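Local coordinates for protein CEP104 (Gallus gallus, PDB 5JO8) that probably binds tubulin or microtubules through its TOG domain, as a centriolar protein, at residues 168-181 against 193-205. Residues are numbered along the deposited sequence; the frame is centred on the assembly and turned at random.
Sequences KPLQIVPVHLVQLL and RVELVECLLKEMG
Leu177 lies over Val197, Leu196 and Leu200 of helix 193-204. Its CD1 meets Leu200 CD1 at 3.5 Å and its CD2 meets Leu196 CD1 at 4.0 Å, the side chains crossing at about a right angle each time. Its CB rests on Val197 CG2. The chain leaves helix 173-177 at Val178 and runs on extended from Gln179; the Arg193 guanidinium lies against its carbonyl oxygens. Arg193 NH1 donates two hydrogen bonds, to Gln179 O (2.7 Å, nearly straight at 169°) and to Leu177 O (3.0 Å, more bent). Arg193 NH2 donates to Leu180 O at 3.2 Å. All three carbonyl oxygens lie at the edge of the guanidinium, in its plane, which fixes the group's rotation. Leu181 CD1 sits over one face of the Arg193 guanidinium, offset toward the rim, 3.8 Å above the plane. Bends at chi2 and chi3 turn the Arg193 chain into this position. At the other end, Met204 CE and Lys168 CE touch tip to tip at 3.6 Å. The axes of segments 173-177 and 193-204 run roughly antiparallel, at 144°, within the all-helical TOG domain. Helix 148-163 packs on Leu200 and Met204, helix 125-142 on His176, and helix 213-223 on Val178, Arg193 and Val197.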
loop_
_atom_site.group_PDB
_atom_site.type_symbol
_atom_site.label_atom_id
_atom_site.label_comp_id
_atom_site.label_asym_id
_atom_site.label_seq_id
_atom_site.Cartn_x
_atom_site.Cartn_y
_atom_site.Cartn_z
ATOM N N LYS A 168 2.403 4.137 11.410
ATOM C CA LYS A 168 1.457 5.245 11.564
ATOM C C LYS A 168 2.088 6.658 11.691
ATOM O O LYS A 168 1.682 7.571 10.969
ATOM C CB LYS A 168 0.457 4.958 12.701
ATOM C CG LYS A 168 -0.712 5.934 12.741
ATOM C CD LYS A 168 -1.837 5.424 13.638
ATOM C CE LYS A 168 -3.006 6.405 13.684
ATOM N NZ LYS A 168 -4.234 5.801 14.288
ATOM N N PRO A 169 3.111 6.829 12.559
ATOM C CA PRO A 169 3.675 8.175 12.697
ATOM C C PRO A 169 4.378 8.706 11.435
ATOM O O PRO A 169 4.636 9.908 11.350
ATOM C CB PRO A 169 4.709 8.009 13.815
ATOM C CG PRO A 169 4.361 6.759 14.515
ATOM C CD PRO A 169 3.729 5.874 13.495
ATOM N N LEU A 170 4.699 7.833 10.485
ATOM C CA LEU A 170 5.343 8.251 9.239
ATOM C C LEU A 170 4.394 8.978 8.291
ATOM O O LEU A 170 4.834 9.697 7.390
ATOM C CB LEU A 170 5.940 7.052 8.511
ATOM C CG LEU A 170 7.019 6.271 9.253
ATOM C CD1 LEU A 170 7.450 5.081 8.406
ATOM C CD2 LEU A 170 8.191 7.193 9.570
ATOM N N GLN A 171 3.094 8.747 8.466
ATOM C CA GLN A 171 2.068 9.385 7.642
ATOM C C GLN A 171 2.293 9.180 6.141
ATOM O O GLN A 171 2.082 10.087 5.337
ATOM C CB GLN A 171 1.972 10.875 7.989
ATOM C CG GLN A 171 1.666 11.111 9.457
ATOM C CD GLN A 171 1.846 12.555 9.872
ATOM O OE1 GLN A 171 2.703 13.263 9.345
ATOM N NE2 GLN A 171 1.039 12.998 10.825
ATOM N N ILE A 172 2.720 7.974 5.778
ATOM C CA ILE A 172 3.081 7.644 4.404
ATOM C C ILE A 172 1.876 7.058 3.699
ATOM O O ILE A 172 1.532 7.453 2.594
ATOM C CB ILE A 172 4.263 6.635 4.356
ATOM C CG1 ILE A 172 5.572 7.305 4.770
ATOM C CG2 ILE A 172 4.403 6.017 2.960
ATOM C CD1 ILE A 172 6.728 6.322 4.913
ATOM N N VAL A 173 1.249 6.092 4.350
ATOM C CA VAL A 173 0.196 5.333 3.688
ATOM C C VAL A 173 -0.975 6.213 3.249
ATOM O O VAL A 173 -1.388 6.130 2.095
ATOM C CB VAL A 173 -0.226 4.096 4.493
ATOM C CG1 VAL A 173 -1.312 3.344 3.754
ATOM C CG2 VAL A 173 0.981 3.188 4.720
ATOM N N PRO A 174 -1.497 7.073 4.148
ATOM C CA PRO A 174 -2.633 7.898 3.704
ATOM C C PRO A 174 -2.329 8.799 2.513
ATOM O O PRO A 174 -3.154 8.954 1.611
ATOM C CB PRO A 174 -2.947 8.738 4.949
ATOM C CG PRO A 174 -2.594 7.834 6.068
ATOM C CD PRO A 174 -1.314 7.169 5.608
ATOM N N VAL A 175 -1.136 9.386 2.506
ATOM C CA VAL A 175 -0.734 10.262 1.422
ATOM C C VAL A 175 -0.663 9.515 0.095
ATOM O O VAL A 175 -1.118 10.018 -0.934
ATOM C CB VAL A 175 0.593 10.971 1.755
ATOM C CG1 VAL A 175 1.012 11.873 0.606
ATOM C CG2 VAL A 175 0.437 11.763 3.040
ATOM N N HIS A 176 -0.114 8.308 0.119
ATOM C CA HIS A 176 -0.073 7.481 -1.079
ATOM C C HIS A 176 -1.494 7.176 -1.568
ATOM O O HIS A 176 -1.767 7.214 -2.763
ATOM C CB HIS A 176 0.650 6.171 -0.782
ATOM C CG HIS A 176 1.354 5.585 -1.964
ATOM N ND1 HIS A 176 0.685 5.052 -3.044
ATOM C CD2 HIS A 176 2.673 5.439 -2.231
ATOM C CE1 HIS A 176 1.559 4.606 -3.929
ATOM N NE2 HIS A 176 2.774 4.832 -3.460
ATOM N N LEU A 177 -2.383 6.867 -0.630
ATOM C CA LEU A 177 -3.761 6.492 -0.971
ATOM C C LEU A 177 -4.598 7.606 -1.609
ATOM O O LEU A 177 -5.519 7.308 -2.375
ATOM C CB LEU A 177 -4.480 5.954 0.259
ATOM C CG LEU A 177 -4.039 4.587 0.777
ATOM C CD1 LEU A 177 -4.780 4.285 2.035
ATOM C CD2 LEU A 177 -4.216 3.461 -0.243
ATOM N N VAL A 178 -4.298 8.865 -1.290
ATOM C CA VAL A 178 -5.059 9.996 -1.836
ATOM C C VAL A 178 -4.486 10.618 -3.103
ATOM O O VAL A 178 -4.930 11.676 -3.543
ATOM C CB VAL A 178 -5.373 11.070 -0.773
ATOM C CG1 VAL A 178 -6.150 10.470 0.382
ATOM C CG2 VAL A 178 -4.099 11.762 -0.298
ATOM N N GLN A 179 -3.501 9.959 -3.702
ATOM C CA GLN A 179 -2.964 10.462 -4.956
ATOM C C GLN A 179 -3.997 10.299 -6.067
ATOM O O GLN A 179 -4.909 9.487 -5.952
ATOM C CB GLN A 179 -1.638 9.770 -5.293
ATOM C CG GLN A 179 -0.519 10.115 -4.305
ATOM C CD GLN A 179 -0.431 11.616 -4.025
ATOM O OE1 GLN A 179 -0.034 12.397 -4.892
ATOM N NE2 GLN A 179 -0.821 12.024 -2.815
ATOM N N LEU A 180 -3.855 11.090 -7.127
ATOM C CA LEU A 180 -4.838 11.142 -8.210
ATOM C C LEU A 180 -5.254 9.763 -8.718
ATOM O O LEU A 180 -4.416 8.892 -8.942
ATOM C CB LEU A 180 -4.303 11.971 -9.382
ATOM C CG LEU A 180 -5.256 12.160 -10.565
ATOM C CD1 LEU A 180 -6.184 13.344 -10.320
ATOM C CD2 LEU A 180 -4.497 12.316 -11.877
ATOM N N LEU A 181 -6.558 9.580 -8.882
ATOM C CA LEU A 181 -7.107 8.383 -9.494
ATOM C C LEU A 181 -7.617 8.796 -10.870
ATOM O O LEU A 181 -8.512 9.632 -10.971
ATOM C CB LEU A 181 -8.256 7.851 -8.641
ATOM C CG LEU A 181 -8.910 6.531 -9.035
ATOM C CD1 LEU A 181 -7.982 5.356 -8.747
ATOM C CD2 LEU A 181 -10.236 6.373 -8.308
ATOM N N ARG A 193 -9.064 1.349 -4.192
ATOM C CA ARG A 193 -8.483 2.592 -3.707
ATOM C C ARG A 193 -9.498 3.447 -2.961
ATOM O O ARG A 193 -9.215 3.922 -1.866
ATOM C CB ARG A 193 -7.826 3.395 -4.828
ATOM C CG ARG A 193 -6.995 4.555 -4.290
ATOM C CD ARG A 193 -5.486 4.285 -4.392
ATOM N NE ARG A 193 -5.009 4.640 -5.726
ATOM C CZ ARG A 193 -4.843 5.888 -6.154
ATOM N NH1 ARG A 193 -5.111 6.910 -5.352
ATOM N NH2 ARG A 193 -4.421 6.115 -7.390
ATOM N N VAL A 194 -10.693 3.644 -3.522
ATOM C CA VAL A 194 -11.674 4.458 -2.806
ATOM C C VAL A 194 -12.110 3.797 -1.502
ATOM O O VAL A 194 -12.344 4.477 -0.501
ATOM C CB VAL A 194 -12.864 4.879 -3.684
ATOM C CG1 VAL A 194 -12.396 5.842 -4.750
ATOM C CG2 VAL A 194 -13.540 3.662 -4.327
ATOM N N GLU A 195 -12.208 2.470 -1.503
ATOM C CA GLU A 195 -12.617 1.773 -0.302
ATOM C C GLU A 195 -11.547 1.855 0.787
ATOM O O GLU A 195 -11.878 1.976 1.968
ATOM C CB GLU A 195 -12.949 0.310 -0.614
ATOM C CG GLU A 195 -14.190 0.124 -1.447
ATOM C CD GLU A 195 -14.402 -1.332 -1.814
ATOM O OE1 GLU A 195 -13.403 -2.085 -1.894
ATOM O OE2 GLU A 195 -15.565 -1.721 -2.014
ATOM N N LEU A 196 -10.281 1.775 0.389
ATOM C CA LEU A 196 -9.168 1.930 1.332
ATOM C C LEU A 196 -9.170 3.300 1.998
ATOM O O LEU A 196 -9.012 3.409 3.216
ATOM C CB LEU A 196 -7.821 1.688 0.647
ATOM C CG LEU A 196 -7.388 0.222 0.639
ATOM C CD1 LEU A 196 -6.227 0.002 -0.315
ATOM C CD2 LEU A 196 -7.010 -0.215 2.043
ATOM N N VAL A 197 -9.357 4.344 1.197
ATOM C CA VAL A 197 -9.440 5.695 1.731
ATOM C C VAL A 197 -10.628 5.787 2.686
ATOM O O VAL A 197 -10.483 6.269 3.809
ATOM C CB VAL A 197 -9.541 6.758 0.605
ATOM C CG1 VAL A 197 -9.818 8.139 1.193
ATOM C CG2 VAL A 197 -8.255 6.783 -0.225
ATOM N N GLU A 198 -11.798 5.316 2.253
ATOM C CA GLU A 198 -12.989 5.439 3.078
ATOM C C GLU A 198 -12.775 4.749 4.414
ATOM O O GLU A 198 -13.117 5.287 5.470
ATOM C CB GLU A 198 -14.196 4.814 2.385
ATOM C CG GLU A 198 -15.483 4.942 3.187
ATOM C CD GLU A 198 -16.626 4.144 2.607
ATOM O OE1 GLU A 198 -17.783 4.537 2.853
ATOM O OE2 GLU A 198 -16.377 3.124 1.924
ATOM N N CYS A 199 -12.201 3.555 4.353
ATOM C CA CYS A 199 -12.002 2.735 5.534
ATOM C C CYS A 199 -10.982 3.359 6.482
ATOM O O CYS A 199 -11.246 3.534 7.677
ATOM C CB CYS A 199 -11.551 1.337 5.110
ATOM S SG CYS A 199 -11.050 0.252 6.457
ATOM N N LEU A 200 -9.818 3.707 5.951
ATOM C CA LEU A 200 -8.764 4.264 6.791
ATOM C C LEU A 200 -9.097 5.662 7.311
ATOM O O LEU A 200 -8.716 6.020 8.426
ATOM C CB LEU A 200 -7.407 4.221 6.078
ATOM C CG LEU A 200 -6.821 2.806 6.008
ATOM C CD1 LEU A 200 -5.611 2.763 5.100
ATOM C CD2 LEU A 200 -6.471 2.318 7.402
ATOM N N LEU A 201 -9.816 6.445 6.517
ATOM C CA LEU A 201 -10.242 7.768 6.964
ATOM C C LEU A 201 -11.160 7.665 8.187
ATOM O O LEU A 201 -10.981 8.390 9.166
ATOM C CB LEU A 201 -10.942 8.507 5.829
ATOM C CG LEU A 201 -11.381 9.944 6.087
ATOM C CD1 LEU A 201 -10.210 10.771 6.604
ATOM C CD2 LEU A 201 -11.938 10.528 4.799
ATOM N N LYS A 202 -12.130 6.759 8.138
ATOM C CA LYS A 202 -13.025 6.555 9.274
ATOM C C LYS A 202 -12.242 6.216 10.534
ATOM O O LYS A 202 -12.472 6.794 11.597
ATOM C CB LYS A 202 -13.999 5.413 8.999
ATOM C CG LYS A 202 -15.081 5.701 7.996
ATOM C CD LYS A 202 -16.014 4.503 7.920
ATOM C CE LYS A 202 -16.937 4.593 6.730
ATOM N NZ LYS A 202 -17.797 3.383 6.628
ATOM N N GLU A 203 -11.313 5.275 10.397
ATOM C CA GLU A 203 -10.536 4.765 11.517
ATOM C C GLU A 203 -9.505 5.766 12.055
ATOM O O GLU A 203 -9.287 5.847 13.265
ATOM C CB GLU A 203 -9.826 3.480 11.100
ATOM C CG GLU A 203 -9.284 2.678 12.254
ATOM C CD GLU A 203 -8.932 1.265 11.851
ATOM O OE1 GLU A 203 -9.334 0.844 10.746
ATOM O OE2 GLU A 203 -8.255 0.574 12.642
ATOM N N MET A 204 -8.876 6.530 11.165
ATOM C CA MET A 204 -7.725 7.338 11.555
ATOM C C MET A 204 -8.037 8.822 11.726
ATOM O O MET A 204 -7.344 9.519 12.464
ATOM C CB MET A 204 -6.596 7.173 10.538
ATOM C CG MET A 204 -6.238 5.726 10.238
ATOM S SD MET A 204 -4.864 5.578 9.076
ATOM C CE MET A 204 -3.501 6.048 10.132
ATOM N N GLY A 205 -9.058 9.301 11.031
ATOM C CA GLY A 205 -9.413 10.711 11.071
ATOM C C GLY A 205 -8.394 11.590 10.372
ATOM O O GLY A 205 -7.559 11.101 9.602
#